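Local coordinates for uncharacterized protein (Bacteroides eggerthii DSM 20697, PDB 4ECO) that is of unknown function but, as a leucine-rich repeat protein, probably binds other proteins through its curved solenoid surface, at residues T537-G542 against S567-Q572; D494-K499 against G517-Y522; V591-D596 against M617-K622. All coordinates share one frame; numbering follows the deposited sequence.

Interaction 1. Residues T537-G542 against S567-Q572; sequences TLKGFG and SLTQLQ
Phe541 and Leu571 run side by side into the buried interior, with CD1 of Leu571 4.0 Å from the ring atom CD1 of Phe541. A chi1 of -162° sets the phenyl CG opposite the backbone N, and the ring leans away from strand 570-572 toward Ile518 and Phe528. Behind it the methyl CD1 of Leu568 fits between two neighbours, 3.8 Å from Leu538 CD2 and 4.1 Å from Phe541 CB; branched aliphatic groups suit this buried, apolar side. Strands 540-542 and 570-572 are parallel to within 2°, the arrangement of successive turns in a leucine-rich repeat solenoid, whose leucines point inward from such short strands. Phe541 N donates to Gln570 O (3.1 Å) and Gln572 N to Phe541 O (2.9 Å), while Lys539 O is gripped twice, by Thr569 N at 2.9 Å and Gln570 N at 3.2 Å. The other face of the strands is polar. Gly540 and Gly542 contribute no side chains there, and beside them the amide NE2 of Gln572 reaches OE1 of Gln570, 3.0 Å away, as both glutamines rest on Leu161 of helix 160-168. Looser still is the beginning of the contact, where a water accepts from Ser567 N and donates to Leu538 O, Ser567 OG turns to Ser536 O, and the long chain of Lys539 carries NZ off to Cys165 O.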
ATOM      1  N   THR A 537      14.146   0.290 -31.065  1.00 46.60           N
ATOM      2  CA  THR A 537      13.318   1.042 -30.103  1.00 44.63           C
ATOM      3  C   THR A 537      14.057   1.436 -28.809  1.00 45.91           C
ATOM      4  O   THR A 537      13.568   2.314 -28.089  1.00 44.56           O
ATOM      5  CB  THR A 537      12.082   0.219 -29.719  1.00 48.53           C
ATOM      6  OG1 THR A 537      12.515  -1.073 -29.319  1.00 51.54           O
ATOM      7  CG2 THR A 537      11.103   0.075 -30.852  1.00 44.51           C
ATOM      8  N   LEU A 538      15.223   0.803 -28.528  1.00 41.19           N
ATOM      9  CA  LEU A 538      16.046   1.021 -27.328  1.00 38.83           C
ATOM     10  C   LEU A 538      16.373   2.479 -27.141  1.00 43.12           C
ATOM     11  O   LEU A 538      16.981   3.080 -28.016  1.00 42.84           O
ATOM     12  CB  LEU A 538      17.350   0.204 -27.401  1.00 38.42           C
ATOM     13  CG  LEU A 538      18.257   0.271 -26.196  1.00 41.58           C
ATOM     14  CD1 LEU A 538      17.710  -0.562 -25.038  1.00 40.99           C
ATOM     15  CD2 LEU A 538      19.619  -0.197 -26.553  1.00 45.10           C
ATOM     16  N   LYS A 539      15.953   3.032 -25.987  1.00 40.71           N
ATOM     17  CA  LYS A 539      16.129   4.418 -25.579  1.00 40.45           C
ATOM     18  C   LYS A 539      17.264   4.589 -24.558  1.00 40.82           C
ATOM     19  O   LYS A 539      17.945   5.616 -24.589  1.00 40.07           O
ATOM     20  CB  LYS A 539      14.821   4.956 -24.981  1.00 43.88           C
ATOM     21  CG  LYS A 539      14.157   6.061 -25.795  1.00 52.73           C
ATOM     22  CD  LYS A 539      13.048   6.744 -24.997  1.00 66.40           C
ATOM     23  CE  LYS A 539      11.752   5.974 -25.035  1.00 82.86           C
ATOM     24  NZ  LYS A 539      10.860   6.327 -23.901  1.00 84.00           N
ATOM     25  N   GLY A 540      17.442   3.618 -23.661  1.00 34.57           N
ATOM     26  CA  GLY A 540      18.478   3.694 -22.633  1.00 34.18           C
ATOM     27  C   GLY A 540      19.227   2.414 -22.320  1.00 38.45           C
ATOM     28  O   GLY A 540      18.635   1.336 -22.252  1.00 37.88           O
ATOM     29  N   PHE A 541      20.537   2.552 -22.070  1.00 35.20           N
ATOM     30  CA  PHE A 541      21.460   1.463 -21.764  1.00 35.20           C
ATOM     31  C   PHE A 541      22.385   1.852 -20.613  1.00 41.08           C
ATOM     32  O   PHE A 541      23.012   2.916 -20.661  1.00 41.49           O
ATOM     33  CB  PHE A 541      22.293   1.109 -23.019  1.00 37.38           C
ATOM     34  CG  PHE A 541      22.960  -0.237 -22.964  1.00 38.39           C
ATOM     35  CD1 PHE A 541      24.194  -0.396 -22.341  1.00 41.65           C
ATOM     36  CD2 PHE A 541      22.347  -1.355 -23.518  1.00 41.10           C
ATOM     37  CE1 PHE A 541      24.804  -1.659 -22.266  1.00 43.96           C
ATOM     38  CE2 PHE A 541      22.957  -2.619 -23.452  1.00 45.43           C
ATOM     39  CZ  PHE A 541      24.190  -2.761 -22.840  1.00 44.09           C
ATOM     40  N   GLY A 542      22.460   0.989 -19.603  1.00 38.20           N
ATOM     41  CA  GLY A 542      23.296   1.179 -18.426  1.00 38.21           C
ATOM     42  C   GLY A 542      24.258   0.024 -18.250  1.00 43.04           C
ATOM     43  O   GLY A 542      23.842  -1.144 -18.283  1.00 42.34           O
ATOM     44  N   SER A 567      17.083   4.914 -31.759  1.00 51.69           N
ATOM     45  CA  SER A 567      16.298   5.516 -30.689  1.00 48.21           C
ATOM     46  C   SER A 567      17.100   5.832 -29.438  1.00 49.19           C
ATOM     47  O   SER A 567      16.539   6.486 -28.555  1.00 50.59           O
ATOM     48  CB  SER A 567      15.151   4.588 -30.308  1.00 48.30           C
ATOM     49  OG  SER A 567      14.265   4.392 -31.393  1.00 53.52           O
ATOM     50  N   LEU A 568      18.368   5.377 -29.324  1.00 42.64           N
ATOM     51  CA  LEU A 568      19.143   5.555 -28.087  1.00 41.97           C
ATOM     52  C   LEU A 568      19.430   7.017 -27.782  1.00 47.86           C
ATOM     53  O   LEU A 568      20.021   7.702 -28.612  1.00 50.04           O
ATOM     54  CB  LEU A 568      20.460   4.768 -28.130  1.00 41.73           C
ATOM     55  CG  LEU A 568      21.196   4.638 -26.807  1.00 43.77           C
ATOM     56  CD1 LEU A 568      20.755   3.421 -26.052  1.00 42.28           C
ATOM     57  CD2 LEU A 568      22.665   4.603 -27.031  1.00 45.43           C
ATOM     58  N   THR A 569      19.008   7.488 -26.584  1.00 43.93           N
ATOM     59  CA  THR A 569      19.227   8.875 -26.150  1.00 43.72           C
ATOM     60  C   THR A 569      20.001   8.939 -24.812  1.00 47.31           C
ATOM     61  O   THR A 569      20.520  10.002 -24.473  1.00 49.05           O
ATOM     62  CB  THR A 569      17.929   9.682 -26.064  1.00 47.59           C
ATOM     63  OG1 THR A 569      17.040   9.119 -25.110  1.00 47.32           O
ATOM     64  CG2 THR A 569      17.255   9.859 -27.411  1.00 40.61           C
ATOM     65  N   GLN A 570      20.175   7.810 -24.121  1.00 41.66           N
ATOM     66  CA  GLN A 570      20.912   7.827 -22.872  1.00 40.66           C
ATOM     67  C   GLN A 570      21.810   6.591 -22.742  1.00 44.87           C
ATOM     68  O   GLN A 570      21.322   5.454 -22.772  1.00 45.69           O
ATOM     69  CB  GLN A 570      19.936   7.930 -21.676  1.00 40.82           C
ATOM     70  CG  GLN A 570      20.621   7.968 -20.306  1.00 44.10           C
ATOM     71  CD  GLN A 570      19.740   8.367 -19.155  1.00 59.85           C
ATOM     72  OE1 GLN A 570      20.125   8.219 -18.002  1.00 56.46           O
ATOM     73  NE2 GLN A 570      18.540   8.874 -19.424  1.00 52.35           N
ATOM     74  N   LEU A 571      23.119   6.829 -22.545  1.00 39.84           N
ATOM     75  CA  LEU A 571      24.114   5.788 -22.338  1.00 39.20           C
ATOM     76  C   LEU A 571      24.901   6.065 -21.086  1.00 44.55           C
ATOM     77  O   LEU A 571      25.569   7.091 -20.986  1.00 43.47           O
ATOM     78  CB  LEU A 571      25.066   5.625 -23.533  1.00 39.40           C
ATOM     79  CG  LEU A 571      26.255   4.674 -23.314  1.00 43.05           C
ATOM     80  CD1 LEU A 571      25.807   3.214 -23.116  1.00 41.17           C
ATOM     81  CD2 LEU A 571      27.250   4.789 -24.442  1.00 45.58           C
ATOM     82  N   GLN A 572      24.869   5.108 -20.157  1.00 42.10           N
ATOM     83  CA  GLN A 572      25.615   5.181 -18.911  1.00 41.36           C
ATOM     84  C   GLN A 572      26.692   4.131 -18.925  1.00 42.98           C
ATOM     85  O   GLN A 572      26.377   2.949 -18.855  1.00 42.71           O
ATOM     86  CB  GLN A 572      24.682   4.995 -17.722  1.00 42.17           C
ATOM     87  CG  GLN A 572      23.590   6.038 -17.600  1.00 55.54           C
ATOM     88  CD  GLN A 572      22.794   5.819 -16.332  1.00 62.66           C
ATOM     89  OE1 GLN A 572      22.999   4.853 -15.591  1.00 54.43           O
ATOM     90  NE2 GLN A 572      21.855   6.711 -16.060  1.00 49.87           N
TER
HETATM   91  O   HOH W   1      17.893   2.325 -30.562  1.00 53.99           O

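Interaction 2. Residues D494-K499 against G517-Y522; sequences DLRFNK and GIDLSY
Arg496 reaches across to Asp519 and Ser521 with its aliphatic stem and turns back to its own segment with its charged end. Its CB sits 3.3 Å from the carbonyl oxygen Ser521 O. The next carbon, CG, lies 3.5 Å from Asp519 OD1, and CD passes 3.7 Å from Asp519 OD2. A bend at chi3 (-58°) then swings the guanidinium toward Asp494, where NE donates in its own plane to the syn lone pair of OD1 at 2.8 Å, a salt bridge to which NH2 adds a weak bond to OD2. Beyond the arginine, the rings of Phe497 and Tyr522 form an offset stack, centroids 4.4 Å apart and planes 12° from parallel, with Tyr522 CB over the face of the Phe497 ring. On the interior side, Leu495 CD1 meets Leu520 CD2 at 3.7 Å, as expected of the inward leucines of a leucine-rich repeat. Asn498 stands at the asparagine position of the leucine-rich repeat pattern: ND2 donates to Leu495 O and Leu464 O, and OD1 accepts from Leu469 N, satisfying backbone groups where the chain leaves the strand. Phe497 N donates to Ser521 O and Asn498 N to Tyr522 O, continuing the backbone pairing begun by Leu495 N and Asp519 O. Asp519 OD1 closes an Asx turn on Ser521 N and also accepts from Ser521 OG. The carboxylates of Asp494 and Asp519 lie side by side, their planes 8° apart and OD1 of Asp494 4.9 Å from OD2 of Asp519. Their mutual repulsion is probably offset by the arginine charge and by Ser159, whose N and OG donate to Asp494 and Asp519 respectively.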
ATOM      1  N   ASP A 494      15.660  -4.734 -15.766  1.00 37.25           N
ATOM      2  CA  ASP A 494      16.576  -4.281 -14.723  1.00 35.28           C
ATOM      3  C   ASP A 494      17.341  -5.467 -14.200  1.00 39.96           C
ATOM      4  O   ASP A 494      16.750  -6.394 -13.638  1.00 39.67           O
ATOM      5  CB  ASP A 494      15.846  -3.566 -13.593  1.00 35.43           C
ATOM      6  CG  ASP A 494      16.690  -2.541 -12.861  1.00 38.43           C
ATOM      7  OD1 ASP A 494      17.928  -2.667 -12.885  1.00 38.19           O
ATOM      8  OD2 ASP A 494      16.105  -1.630 -12.232  1.00 41.91           O
ATOM      9  N   LEU A 495      18.650  -5.486 -14.471  1.00 37.19           N
ATOM     10  CA  LEU A 495      19.541  -6.570 -14.067  1.00 37.82           C
ATOM     11  C   LEU A 495      20.722  -6.052 -13.245  1.00 41.13           C
ATOM     12  O   LEU A 495      21.723  -6.767 -13.092  1.00 42.81           O
ATOM     13  CB  LEU A 495      20.040  -7.337 -15.310  1.00 39.00           C
ATOM     14  CG  LEU A 495      19.007  -8.235 -15.991  1.00 43.06           C
ATOM     15  CD1 LEU A 495      19.365  -8.472 -17.422  1.00 42.27           C
ATOM     16  CD2 LEU A 495      18.792  -9.532 -15.205  1.00 46.19           C
ATOM     17  N   ARG A 496      20.587  -4.842 -12.661  1.00 35.79           N
ATOM     18  CA  ARG A 496      21.636  -4.271 -11.818  1.00 36.39           C
ATOM     19  C   ARG A 496      21.972  -5.187 -10.655  1.00 43.56           C
ATOM     20  O   ARG A 496      21.123  -5.973 -10.204  1.00 45.08           O
ATOM     21  CB  ARG A 496      21.230  -2.901 -11.247  1.00 36.14           C
ATOM     22  CG  ARG A 496      21.112  -1.723 -12.213  1.00 40.87           C
ATOM     23  CD  ARG A 496      20.430  -0.574 -11.498  1.00 38.40           C
ATOM     24  NE  ARG A 496      19.106  -1.001 -11.022  1.00 47.69           N
ATOM     25  CZ  ARG A 496      18.462  -0.498  -9.976  1.00 51.41           C
ATOM     26  NH1 ARG A 496      18.990   0.495  -9.276  1.00 38.04           N
ATOM     27  NH2 ARG A 496      17.275  -0.968  -9.638  1.00 38.97           N
ATOM     28  N   PHE A 497      23.196  -5.061 -10.141  1.00 38.64           N
ATOM     29  CA  PHE A 497      23.660  -5.779  -8.959  1.00 37.29           C
ATOM     30  C   PHE A 497      23.465  -7.257  -9.079  1.00 43.73           C
ATOM     31  O   PHE A 497      22.716  -7.864  -8.307  1.00 44.68           O
ATOM     32  CB  PHE A 497      22.979  -5.275  -7.674  1.00 36.61           C
ATOM     33  CG  PHE A 497      23.259  -3.822  -7.446  1.00 35.36           C
ATOM     34  CD1 PHE A 497      24.465  -3.411  -6.895  1.00 37.04           C
ATOM     35  CD2 PHE A 497      22.341  -2.855  -7.835  1.00 36.24           C
ATOM     36  CE1 PHE A 497      24.744  -2.061  -6.722  1.00 38.37           C
ATOM     37  CE2 PHE A 497      22.616  -1.499  -7.663  1.00 39.38           C
ATOM     38  CZ  PHE A 497      23.819  -1.109  -7.113  1.00 38.15           C
ATOM     39  N   ASN A 498      24.165  -7.831 -10.045  1.00 40.08           N
ATOM     40  CA  ASN A 498      24.256  -9.261 -10.267  1.00 40.10           C
ATOM     41  C   ASN A 498      25.730  -9.543 -10.523  1.00 45.05           C
ATOM     42  O   ASN A 498      26.579  -8.691 -10.214  1.00 46.08           O
ATOM     43  CB  ASN A 498      23.319  -9.729 -11.394  1.00 36.29           C
ATOM     44  CG  ASN A 498      21.935 -10.056 -10.924  1.00 45.73           C
ATOM     45  OD1 ASN A 498      21.663 -11.159 -10.486  1.00 51.01           O
ATOM     46  ND2 ASN A 498      21.023  -9.118 -11.021  1.00 31.45           N
ATOM     47  N   LYS A 499      26.057 -10.717 -11.054  1.00 40.58           N
ATOM     48  CA  LYS A 499      27.436 -11.050 -11.323  1.00 41.49           C
ATOM     49  C   LYS A 499      27.519 -11.538 -12.764  1.00 48.37           C
ATOM     50  O   LYS A 499      28.266 -12.472 -13.064  1.00 51.84           O
ATOM     51  CB  LYS A 499      27.926 -12.078 -10.284  1.00 44.68           C
ATOM     52  CG  LYS A 499      28.171 -11.479  -8.898  1.00 51.98           C
ATOM     53  CD  LYS A 499      28.328 -12.539  -7.849  1.00 66.62           C
ATOM     54  CE  LYS A 499      28.671 -11.958  -6.497  1.00 86.39           C
ATOM     55  NZ  LYS A 499      28.797 -13.022  -5.452  1.00101.70           N
ATOM     56  N   GLY A 517      14.413  -0.050 -22.443  1.00 39.17           N
ATOM     57  CA  GLY A 517      15.439   0.145 -21.430  1.00 37.78           C
ATOM     58  C   GLY A 517      16.003  -1.124 -20.850  1.00 40.05           C
ATOM     59  O   GLY A 517      15.281  -2.076 -20.566  1.00 39.14           O
ATOM     60  N   ILE A 518      17.306  -1.131 -20.686  1.00 36.25           N
ATOM     61  CA  ILE A 518      18.022  -2.223 -20.068  1.00 35.70           C
ATOM     62  C   ILE A 518      19.134  -1.627 -19.172  1.00 39.51           C
ATOM     63  O   ILE A 518      19.889  -0.739 -19.595  1.00 36.89           O
ATOM     64  CB  ILE A 518      18.543  -3.263 -21.094  1.00 38.91           C
ATOM     65  CG1 ILE A 518      19.157  -4.502 -20.382  1.00 38.35           C
ATOM     66  CG2 ILE A 518      19.457  -2.654 -22.154  1.00 38.63           C
ATOM     67  CD1 ILE A 518      19.148  -5.774 -21.208  1.00 35.14           C
ATOM     68  N   ASP A 519      19.185  -2.094 -17.908  1.00 37.60           N
ATOM     69  CA  ASP A 519      20.221  -1.634 -17.005  1.00 37.71           C
ATOM     70  C   ASP A 519      21.024  -2.816 -16.486  1.00 42.60           C
ATOM     71  O   ASP A 519      20.525  -3.639 -15.752  1.00 43.32           O
ATOM     72  CB  ASP A 519      19.671  -0.801 -15.861  1.00 38.52           C
ATOM     73  CG  ASP A 519      20.698   0.144 -15.251  1.00 43.10           C
ATOM     74  OD1 ASP A 519      21.907  -0.186 -15.287  1.00 39.43           O
ATOM     75  OD2 ASP A 519      20.286   1.204 -14.719  1.00 48.60           O
ATOM     76  N   LEU A 520      22.260  -2.908 -16.934  1.00 39.84           N
ATOM     77  CA  LEU A 520      23.213  -3.949 -16.558  1.00 39.89           C
ATOM     78  C   LEU A 520      24.301  -3.375 -15.630  1.00 41.72           C
ATOM     79  O   LEU A 520      25.364  -3.985 -15.472  1.00 39.74           O
ATOM     80  CB  LEU A 520      23.860  -4.553 -17.834  1.00 40.62           C
ATOM     81  CG  LEU A 520      22.915  -5.095 -18.918  1.00 44.06           C
ATOM     82  CD1 LEU A 520      23.643  -5.290 -20.193  1.00 43.53           C
ATOM     83  CD2 LEU A 520      22.229  -6.378 -18.471  1.00 46.56           C
ATOM     84  N   SER A 521      24.035  -2.204 -15.018  1.00 38.03           N
ATOM     85  CA  SER A 521      24.991  -1.573 -14.132  1.00 38.13           C
ATOM     86  C   SER A 521      25.248  -2.457 -12.925  1.00 44.86           C
ATOM     87  O   SER A 521      24.312  -3.108 -12.417  1.00 42.99           O
ATOM     88  CB  SER A 521      24.509  -0.202 -13.692  1.00 38.56           C
ATOM     89  OG  SER A 521      24.529   0.710 -14.773  1.00 44.31           O
ATOM     90  N   TYR A 522      26.541  -2.505 -12.493  1.00 42.19           N
ATOM     91  CA  TYR A 522      27.009  -3.297 -11.347  1.00 42.04           C
ATOM     92  C   TYR A 522      26.911  -4.777 -11.654  1.00 46.44           C
ATOM     93  O   TYR A 522      26.140  -5.516 -11.039  1.00 46.27           O
ATOM     94  CB  TYR A 522      26.239  -2.952 -10.068  1.00 42.09           C
ATOM     95  CG  TYR A 522      26.470  -1.526  -9.649  1.00 43.48           C
ATOM     96  CD1 TYR A 522      27.565  -1.184  -8.868  1.00 45.77           C
ATOM     97  CD2 TYR A 522      25.605  -0.505 -10.053  1.00 43.05           C
ATOM     98  CE1 TYR A 522      27.778   0.129  -8.459  1.00 46.86           C
ATOM     99  CE2 TYR A 522      25.818   0.817  -9.659  1.00 43.50           C
ATOM    100  CZ  TYR A 522      26.927   1.131  -8.880  1.00 51.46           C
ATOM    101  OH  TYR A 522      27.205   2.409  -8.448  1.00 54.43           O
TER

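Interaction 3. Residues V591-D596 against M617-K622; sequences VLDIKD and MLFYDK
Lys595 and Asp621 are brought together by their torsions: the lysine sends CG opposite its backbone N (chi1 -161°), runs straight, and bends only at chi4 (67°), while chi1 of -48° in Asp621 swings the carboxylate toward it. NZ forms a salt bridge to OD1 of Asp621 on that oxygen's anti side, 3.0 Å away, and also donates to Tyr620 O at 2.9 Å from above the carbonyl plane. The second oxygen, OD2, accepts from Asp596 N at 2.9 Å, so one carboxylate holds both a side chain and a backbone N-H of the facing turn; a short acid suits that double task. Strands 591-593 and 617-619 are the last parallel pair of the leucine-rich repeat series, joined by bonds such as Leu592 N to Met617 O and Phe619 N to Leu592 O. On their inner face Leu592 CD2 and Leu618 CD1 touch at 4.0 Å, and the side chains of Ile594 and Leu618 cross obliquely, with Ile594 CG1 in contact with that same CD1. Toward the other face, Phe619 presents its ring edge to Val591, CE2 lying 4.0 Å from CG1, and CG2 of the valine meets CB of selenomethionine Met617 at 3.8 Å. Asp593 OD1 accepts from Lys595 N in an Asx turn that shapes the chain leaving the strand. The carboxylate of Asp596 is held by Arg553 and Ser575, and the hydroxyl of Tyr620 bonds to Leu632 O.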
ATOM      1  N   VAL A 591      22.130  12.193 -23.243  1.00 41.11           N
ATOM      2  CA  VAL A 591      22.531  11.947 -21.851  1.00 39.10           C
ATOM      3  C   VAL A 591      23.640  10.900 -21.893  1.00 42.69           C
ATOM      4  O   VAL A 591      23.374   9.731 -22.169  1.00 41.09           O
ATOM      5  CB  VAL A 591      21.383  11.544 -20.888  1.00 40.98           C
ATOM      6  CG1 VAL A 591      21.925  11.292 -19.485  1.00 40.24           C
ATOM      7  CG2 VAL A 591      20.290  12.603 -20.851  1.00 40.50           C
ATOM      8  N   LEU A 592      24.890  11.330 -21.683  1.00 39.69           N
ATOM      9  CA  LEU A 592      26.030  10.421 -21.731  1.00 38.47           C
ATOM     10  C   LEU A 592      26.877  10.533 -20.479  1.00 42.62           C
ATOM     11  O   LEU A 592      27.406  11.602 -20.157  1.00 43.25           O
ATOM     12  CB  LEU A 592      26.876  10.708 -22.984  1.00 38.91           C
ATOM     13  CG  LEU A 592      28.169   9.918 -23.204  1.00 42.16           C
ATOM     14  CD1 LEU A 592      27.898   8.435 -23.545  1.00 40.48           C
ATOM     15  CD2 LEU A 592      28.947  10.541 -24.327  1.00 44.09           C
ATOM     16  N   ASP A 593      26.986   9.411 -19.769  1.00 39.90           N
ATOM     17  CA  ASP A 593      27.819   9.289 -18.582  1.00 40.06           C
ATOM     18  C   ASP A 593      29.047   8.492 -18.934  1.00 42.71           C
ATOM     19  O   ASP A 593      28.945   7.291 -19.202  1.00 41.48           O
ATOM     20  CB  ASP A 593      27.061   8.645 -17.400  1.00 41.37           C
ATOM     21  CG  ASP A 593      27.979   8.132 -16.294  1.00 50.39           C
ATOM     22  OD1 ASP A 593      28.886   8.885 -15.870  1.00 48.92           O
ATOM     23  OD2 ASP A 593      27.831   6.963 -15.905  1.00 60.86           O
ATOM     24  N   ILE A 594      30.202   9.170 -18.959  1.00 39.34           N
ATOM     25  CA  ILE A 594      31.496   8.544 -19.218  1.00 39.97           C
ATOM     26  C   ILE A 594      32.427   8.805 -18.034  1.00 47.27           C
ATOM     27  O   ILE A 594      33.618   8.499 -18.116  1.00 50.38           O
ATOM     28  CB  ILE A 594      32.132   9.030 -20.557  1.00 42.89           C
ATOM     29  CG1 ILE A 594      32.293  10.583 -20.597  1.00 42.65           C
ATOM     30  CG2 ILE A 594      31.380   8.464 -21.778  1.00 42.02           C
ATOM     31  CD1 ILE A 594      33.239  11.128 -21.636  1.00 37.14           C
ATOM     32  N   LYS A 595      31.890   9.394 -16.949  1.00 43.39           N
ATOM     33  CA  LYS A 595      32.651   9.829 -15.776  1.00 43.76           C
ATOM     34  C   LYS A 595      33.366   8.658 -15.134  1.00 52.56           C
ATOM     35  O   LYS A 595      32.837   7.554 -15.116  1.00 52.53           O
ATOM     36  CB  LYS A 595      31.750  10.550 -14.761  1.00 42.31           C
ATOM     37  CG  LYS A 595      32.515  11.414 -13.775  1.00 37.12           C
ATOM     38  CD  LYS A 595      31.584  12.294 -12.943  1.00 42.64           C
ATOM     39  CE  LYS A 595      32.289  13.079 -11.853  1.00 53.19           C
ATOM     40  NZ  LYS A 595      33.211  14.110 -12.402  1.00 70.26           N
ATOM     41  N   ASP A 596      34.603   8.903 -14.660  1.00 52.30           N
ATOM     42  CA  ASP A 596      35.473   7.926 -14.008  1.00 52.78           C
ATOM     43  C   ASP A 596      35.796   6.774 -14.983  1.00 58.88           C
ATOM     44  O   ASP A 596      35.391   5.631 -14.799  1.00 59.35           O
ATOM     45  CB  ASP A 596      34.865   7.420 -12.680  1.00 53.28           C
ATOM     46  CG  ASP A 596      35.746   6.486 -11.870  1.00 59.99           C
ATOM     47  OD1 ASP A 596      36.984   6.528 -12.047  1.00 63.30           O
ATOM     48  OD2 ASP A 596      35.199   5.719 -11.054  1.00 60.42           O
HETATM   49  N   MSE A 617      23.635  16.635 -21.791  1.00 60.45           N
HETATM   50  CA  MSE A 617      23.870  16.195 -20.414  1.00 60.01           C
HETATM   51  C   MSE A 617      25.068  15.245 -20.391  1.00 59.47           C
HETATM   52  O   MSE A 617      24.929  14.065 -20.708  1.00 58.50           O
HETATM   53  CB  MSE A 617      22.589  15.525 -19.889  1.00 63.06           C
HETATM   54  CG  MSE A 617      22.616  15.114 -18.402  1.00 72.11           C
HETATM   55 SE   MSE A 617      23.041  16.561 -17.142  0.75 83.14          SE
HETATM   56  CE  MSE A 617      21.670  17.956 -17.750  1.00 80.23           C
ATOM     57  N   LEU A 618      26.257  15.769 -20.061  1.00 53.71           N
ATOM     58  CA  LEU A 618      27.482  14.967 -20.040  1.00 51.64           C
ATOM     59  C   LEU A 618      28.113  14.896 -18.648  1.00 53.08           C
ATOM     60  O   LEU A 618      28.413  15.925 -18.040  1.00 52.64           O
ATOM     61  CB  LEU A 618      28.514  15.527 -21.040  1.00 52.24           C
ATOM     62  CG  LEU A 618      29.884  14.870 -21.043  1.00 56.26           C
ATOM     63  CD1 LEU A 618      29.857  13.523 -21.759  1.00 56.33           C
ATOM     64  CD2 LEU A 618      30.908  15.788 -21.629  1.00 56.94           C
ATOM     65  N   PHE A 619      28.359  13.654 -18.180  1.00 47.14           N
ATOM     66  CA  PHE A 619      29.026  13.341 -16.918  1.00 45.08           C
ATOM     67  C   PHE A 619      30.442  12.935 -17.270  1.00 48.81           C
ATOM     68  O   PHE A 619      30.641  11.971 -18.013  1.00 49.38           O
ATOM     69  CB  PHE A 619      28.262  12.253 -16.156  1.00 45.20           C
ATOM     70  CG  PHE A 619      26.801  12.583 -15.958  1.00 46.00           C
ATOM     71  CD1 PHE A 619      26.375  13.305 -14.847  1.00 47.82           C
ATOM     72  CD2 PHE A 619      25.843  12.166 -16.881  1.00 48.50           C
ATOM     73  CE1 PHE A 619      25.012  13.603 -14.660  1.00 47.18           C
ATOM     74  CE2 PHE A 619      24.480  12.467 -16.695  1.00 49.85           C
ATOM     75  CZ  PHE A 619      24.075  13.173 -15.579  1.00 46.52           C
ATOM     76  N   TYR A 620      31.419  13.726 -16.840  1.00 44.70           N
ATOM     77  CA  TYR A 620      32.818  13.517 -17.201  1.00 45.64           C
ATOM     78  C   TYR A 620      33.791  14.096 -16.156  1.00 52.51           C
ATOM     79  O   TYR A 620      33.369  14.793 -15.217  1.00 53.04           O
ATOM     80  CB  TYR A 620      33.077  14.209 -18.568  1.00 47.09           C
ATOM     81  CG  TYR A 620      33.228  15.722 -18.486  1.00 48.07           C
ATOM     82  CD1 TYR A 620      32.141  16.540 -18.177  1.00 47.88           C
ATOM     83  CD2 TYR A 620      34.463  16.334 -18.712  1.00 50.44           C
ATOM     84  CE1 TYR A 620      32.283  17.923 -18.080  1.00 47.29           C
ATOM     85  CE2 TYR A 620      34.612  17.720 -18.630  1.00 51.95           C
ATOM     86  CZ  TYR A 620      33.519  18.511 -18.311  1.00 53.72           C
ATOM     87  OH  TYR A 620      33.649  19.876 -18.265  1.00 50.15           O
ATOM     88  N   ASP A 621      35.098  13.846 -16.370  1.00 48.96           N
ATOM     89  CA  ASP A 621      36.208  14.387 -15.575  1.00 49.61           C
ATOM     90  C   ASP A 621      37.061  15.237 -16.482  1.00 54.26           C
ATOM     91  O   ASP A 621      37.385  14.781 -17.580  1.00 54.07           O
ATOM     92  CB  ASP A 621      37.065  13.274 -14.930  1.00 51.20           C
ATOM     93  CG  ASP A 621      36.317  12.180 -14.214  1.00 55.07           C
ATOM     94  OD1 ASP A 621      35.524  12.506 -13.303  1.00 54.23           O
ATOM     95  OD2 ASP A 621      36.587  10.983 -14.513  1.00 60.17           O
ATOM     96  N   LYS A 622      37.467  16.447 -16.035  1.00 50.75           N
ATOM     97  CA  LYS A 622      38.298  17.357 -16.856  1.00 50.43           C
ATOM     98  C   LYS A 622      39.677  16.744 -17.122  1.00 56.54           C
ATOM     99  O   LYS A 622      40.354  17.159 -18.058  1.00 58.63           O
ATOM    100  CB  LYS A 622      38.423  18.736 -16.196  1.00 51.70           C
ATOM    101  CG  LYS A 622      37.079  19.461 -16.114  1.00 48.30           C
ATOM    102  CD  LYS A 622      37.151  20.804 -15.423  1.00 57.27           C
ATOM    103  CE  LYS A 622      35.775  21.435 -15.324  1.00 72.54           C
ATOM    104  NZ  LYS A 622      35.779  22.695 -14.527  1.00 83.83           N
TER

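Overall arrangement
Along the chain the contacts come in series: interaction 2 first, then interaction 1, then interaction 3. Each joins successive turns of the same leucine-rich repeat solenoid near its C-terminal end. Strand 517-519 of interaction 2 is the neighbour of strand 540-542 in interaction 1, and strand 570-572 is in turn the neighbour of strand 591-593 in interaction 3. The centre of interaction 1 is about 14 Å from that of interaction 2 and about 15 Å from that of interaction 3, whereas interactions 2 and 3 do not touch, their centres about 19 Å apart. Helix 160-168 packs on both 494-499/517-522 and 537-542/567-572, so a part of the chain far away in sequence covers the polar face of these turns.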